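PDB 3PZF: serpin 2 from Anopheles gambiae, which inhibits the serine proteases CLIPB9, CLIPB10 and CLIPB4, and so holds back phenoloxidase activation and melanization in mosquito hemolymph. Local coordinates for residues 83-86 with 87-90; 144-147 with 148-152. All coordinates share one frame; numbering follows the deposited sequence.

Contact 1. Residues 83-86 with 87-90; sequences IDHT and RSYY
I83 O accepts the amide of R87, and the same four-residue step is repeated at D84-S88, H85-Y89 and T86-Y90, so the two segments form one unbroken run of alpha-helix. The bond from Y90 N to T86 O is almost straight (3.0 Å, 177°), whereas the one from Y89 N to H85 O is more bent, at 151°. What distinguishes the turn is the way its side chains build on this ladder. S88 OG sits between its own backbone N and carbonyl carbon (chi1 55°), and from there it gives a second bond to D84 O, with OG and O 3.1 Å apart. D84 O is thus gripped twice, since S88 N and S88 OG reach it from opposite faces of the carbonyl plane. In R87, CG stands beside the backbone N and passes 3.5 Å from I83 O, and the extended chain then brings the guanidinium over the side chain of I83. One face of that flat group rests on I83, whose CG1 comes 3.9 Å from R87 NE, while the charge itself is paired with E57. T86 and Y90 lie side by side, the methyl CG2 of T86 meeting the ring of Y90 in its plane at the edge, 3.8 Å from CD2. T86 OG1 turns back instead to N82 O and Q79 N, and Y90 OH is tied to V77 O. T86 and Y90 both pack on helix 45-58, and R87 also touches helix 122-132. The arrangement is the opening of an amphipathic surface helix, corresponding to helix D of the serpin fold, anchored by its inner side to helices B and E.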
loop_
_atom_site.group_PDB
_atom_site.type_symbol
_atom_site.label_atom_id
_atom_site.label_comp_id
_atom_site.label_asym_id
_atom_site.label_seq_id
_atom_site.Cartn_x
_atom_site.Cartn_y
_atom_site.Cartn_z
ATOM N N ILE A 83 -11.742 -15.955 -14.572
ATOM C CA ILE A 83 -11.848 -14.500 -14.615
ATOM C C ILE A 83 -13.072 -13.973 -13.868
ATOM O O ILE A 83 -13.043 -12.888 -13.285
ATOM C CB ILE A 83 -11.868 -13.968 -16.064
ATOM C CG1 ILE A 83 -11.280 -12.559 -16.088
ATOM C CG2 ILE A 83 -13.272 -13.973 -16.614
ATOM C CD1 ILE A 83 -9.790 -12.519 -15.759
ATOM N N ASP A 84 -14.143 -14.741 -13.870
ATOM C CA ASP A 84 -15.333 -14.328 -13.135
ATOM C C ASP A 84 -15.019 -14.209 -11.648
ATOM O O ASP A 84 -15.481 -13.277 -10.978
ATOM C CB ASP A 84 -16.450 -15.343 -13.313
ATOM C CG ASP A 84 -17.712 -14.940 -12.582
ATOM O OD1 ASP A 84 -18.319 -13.925 -12.989
ATOM O OD2 ASP A 84 -18.097 -15.630 -11.607
ATOM N N HIS A 85 -14.266 -15.181 -11.134
ATOM C CA HIS A 85 -13.895 -15.196 -9.722
ATOM C C HIS A 85 -12.950 -14.047 -9.443
ATOM O O HIS A 85 -12.960 -13.468 -8.359
ATOM C CB HIS A 85 -13.159 -16.476 -9.352
ATOM C CG HIS A 85 -12.926 -16.632 -7.877
ATOM N ND1 HIS A 85 -13.538 -15.829 -6.934
ATOM C CD2 HIS A 85 -12.161 -17.509 -7.181
ATOM C CE1 HIS A 85 -13.152 -16.197 -5.725
ATOM N NE2 HIS A 85 -12.317 -17.215 -5.846
ATOM N N THR A 86 -12.084 -13.757 -10.412
ATOM C CA THR A 86 -11.054 -12.742 -10.199
ATOM C C THR A 86 -11.719 -11.380 -10.054
ATOM O O THR A 86 -11.405 -10.622 -9.132
ATOM C CB THR A 86 -10.019 -12.745 -11.350
ATOM O OG1 THR A 86 -9.321 -13.998 -11.348
ATOM C CG2 THR A 86 -9.000 -11.613 -11.214
ATOM N N ARG A 87 -12.642 -11.082 -10.957
ATOM C CA ARG A 87 -13.387 -9.844 -10.908
ATOM C C ARG A 87 -14.165 -9.706 -9.604
ATOM O O ARG A 87 -14.062 -8.683 -8.958
ATOM C CB ARG A 87 -14.326 -9.740 -12.099
ATOM C CG ARG A 87 -13.586 -9.430 -13.391
ATOM C CD ARG A 87 -14.486 -9.714 -14.642
ATOM N NE ARG A 87 -13.699 -9.552 -15.863
ATOM C CZ ARG A 87 -14.162 -9.788 -17.093
ATOM N NH1 ARG A 87 -15.417 -10.180 -17.269
ATOM N NH2 ARG A 87 -13.369 -9.622 -18.146
ATOM N N SER A 88 -14.944 -10.713 -9.217
ATOM C CA SER A 88 -15.778 -10.573 -8.023
ATOM C C SER A 88 -14.922 -10.472 -6.771
ATOM O O SER A 88 -15.268 -9.754 -5.853
ATOM C CB SER A 88 -16.806 -11.708 -7.890
ATOM O OG SER A 88 -16.181 -12.972 -7.931
ATOM N N TYR A 89 -13.783 -11.153 -6.761
ATOM C CA TYR A 89 -12.854 -11.097 -5.633
ATOM C C TYR A 89 -12.305 -9.703 -5.450
ATOM O O TYR A 89 -12.430 -9.128 -4.367
ATOM C CB TYR A 89 -11.674 -12.048 -5.864
ATOM C CG TYR A 89 -10.666 -12.066 -4.738
ATOM C CD1 TYR A 89 -10.967 -12.708 -3.539
ATOM C CD2 TYR A 89 -9.423 -11.487 -4.875
ATOM C CE1 TYR A 89 -10.067 -12.747 -2.507
ATOM C CE2 TYR A 89 -8.498 -11.509 -3.822
ATOM C CZ TYR A 89 -8.838 -12.158 -2.647
ATOM O OH TYR A 89 -7.963 -12.215 -1.583
ATOM N N TYR A 90 -11.639 -9.174 -6.476
ATOM C CA TYR A 90 -11.035 -7.855 -6.347
ATOM C C TYR A 90 -12.101 -6.788 -6.167
ATOM O O TYR A 90 -11.901 -5.825 -5.434
ATOM C CB TYR A 90 -10.074 -7.541 -7.501
ATOM C CG TYR A 90 -8.791 -8.288 -7.332
ATOM C CD1 TYR A 90 -7.928 -7.961 -6.284
ATOM C CD2 TYR A 90 -8.454 -9.351 -8.151
ATOM C CE1 TYR A 90 -6.765 -8.641 -6.090
ATOM C CE2 TYR A 90 -7.267 -10.039 -7.971
ATOM C CZ TYR A 90 -6.431 -9.676 -6.920
ATOM O OH TYR A 90 -5.241 -10.314 -6.683
#

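Contact 2. Residues 144-147 with 148-152; sequences PTQT and AATIN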
loop_
_atom_site.group_PDB
_atom_site.type_symbol
_atom_site.label_atom_id
_atom_site.label_comp_id
_atom_site.label_asym_id
_atom_site.label_seq_id
_atom_site.Cartn_x
_atom_site.Cartn_y
_atom_site.Cartn_z
ATOM N N PRO A 144 4.723 16.393 -23.295
ATOM C CA PRO A 144 4.949 15.846 -21.950
ATOM C C PRO A 144 4.536 16.841 -20.872
ATOM O O PRO A 144 4.086 16.453 -19.810
ATOM C CB PRO A 144 6.469 15.623 -21.903
ATOM C CG PRO A 144 6.935 15.689 -23.333
ATOM C CD PRO A 144 5.980 16.585 -24.037
ATOM N N THR A 145 4.698 18.128 -21.144
ATOM C CA THR A 145 4.397 19.134 -20.143
ATOM C C THR A 145 2.920 19.184 -19.823
ATOM O O THR A 145 2.524 19.185 -18.660
ATOM C CB THR A 145 4.811 20.518 -20.634
ATOM O OG1 THR A 145 6.188 20.478 -21.012
ATOM C CG2 THR A 145 4.582 21.546 -19.544
ATOM N N GLN A 146 2.103 19.248 -20.863
ATOM C CA GLN A 146 0.660 19.230 -20.678
ATOM C C GLN A 146 0.233 17.919 -20.031
ATOM O O GLN A 146 -0.640 17.912 -19.164
ATOM C CB GLN A 146 -0.046 19.440 -22.018
ATOM C CG GLN A 146 -1.409 18.791 -22.157
ATOM C CD GLN A 146 -1.946 18.905 -23.581
ATOM O OE1 GLN A 146 -2.131 17.901 -24.272
ATOM N NE2 GLN A 146 -2.184 20.136 -24.026
ATOM N N THR A 147 0.867 16.822 -20.444
ATOM C CA THR A 147 0.485 15.484 -19.982
ATOM C C THR A 147 0.808 15.326 -18.501
ATOM O O THR A 147 -0.016 14.833 -17.743
ATOM C CB THR A 147 1.187 14.371 -20.796
ATOM O OG1 THR A 147 0.871 14.520 -22.189
ATOM C CG2 THR A 147 0.722 12.958 -20.333
ATOM N N ALA A 148 1.997 15.765 -18.090
ATOM C CA ALA A 148 2.388 15.718 -16.682
ATOM C C ALA A 148 1.386 16.486 -15.824
ATOM O O ALA A 148 0.988 16.023 -14.747
ATOM C CB ALA A 148 3.791 16.274 -16.494
ATOM N N ALA A 149 0.979 17.654 -16.308
ATOM C CA ALA A 149 -0.021 18.475 -15.631
ATOM C C ALA A 149 -1.338 17.717 -15.491
ATOM O O ALA A 149 -1.987 17.755 -14.444
ATOM C CB ALA A 149 -0.238 19.778 -16.401
ATOM N N THR A 150 -1.734 17.023 -16.546
ATOM C CA THR A 150 -2.983 16.296 -16.515
ATOM C C THR A 150 -2.912 15.189 -15.462
ATOM O O THR A 150 -3.811 15.050 -14.636
ATOM C CB THR A 150 -3.310 15.715 -17.884
ATOM O OG1 THR A 150 -3.518 16.794 -18.816
ATOM C CG2 THR A 150 -4.563 14.872 -17.803
ATOM N N ILE A 151 -1.838 14.408 -15.494
ATOM C CA ILE A 151 -1.673 13.308 -14.552
ATOM C C ILE A 151 -1.586 13.828 -13.113
ATOM O O ILE A 151 -2.205 13.276 -12.212
ATOM C CB ILE A 151 -0.435 12.461 -14.903
ATOM C CG1 ILE A 151 -0.676 11.745 -16.243
ATOM C CG2 ILE A 151 -0.140 11.441 -13.762
ATOM C CD1 ILE A 151 0.542 11.083 -16.828
ATOM N N ASN A 152 -0.841 14.908 -12.900
ATOM C CA ASN A 152 -0.668 15.431 -11.553
ATOM C C ASN A 152 -1.955 16.025 -10.991
ATOM O O ASN A 152 -2.262 15.832 -9.815
ATOM C CB ASN A 152 0.502 16.415 -11.505
ATOM C CG ASN A 152 1.830 15.720 -11.731
ATOM O OD1 ASN A 152 1.970 14.533 -11.427
ATOM N ND2 ASN A 152 2.796 16.435 -12.262
#
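T147 and I151 stand side by side on the inner flank of helix 144-158, which corresponds to helix F of the serpin fold, and their side chains point the same way. The methyl CG2 of T147 lies anti to the backbone N and meets I151 CD1 at 4.0 Å, while OG1, placed beside the backbone N (chi1 -58°), turns back to N143 O. One threonine therefore serves two purposes, its methyl packing on I151 and its hydroxyl binding a carbonyl just ahead of the helix. I151 has its CG1 beside its own backbone N, which carries that carbon to within 3.5 Å of T147 O, the same oxygen that accepts I151 N at 2.9 Å. T147 also touches V139 and L172, and I151 touches I166. T150 repeats the threonine conformation one turn further on, its OG1 lying 3.1 Å from Q146 O; a bond to that oxygen is possible but not settled, because another acceptor competes for the hydroxyl proton. Q146 O is in any case held by T150 N. The side chain of N143 also reaches the first turn, its OD1 accepting Q146 N. P144, which has no amide hydrogen to place, opens the first turn, where its carbonyl O receives A148 N at 2.8 Å while the methyl CB of A148 lies 3.3 Å from that same oxygen.

Overall arrangement
Contacts 1 and 2 each take in the first two turns of a helix, 83-98 and 144-158, with contact 1 coming first along the chain. Their centres lie 33 Å apart and their nearest atoms about 22 Å, so neither touches the other. Between the two helices the chain runs through strand 105-115, helix 122-132 and strand 134-139, the two strands pairing in parallel. Contact 1 leans on helices 45-58 and 122-132, and contact 2 on strand 134-139. In the serpin fold both helices, D and F by correspondence, lie beside the large central sheet, the sheet that in this family takes up the reactive loop during inhibition.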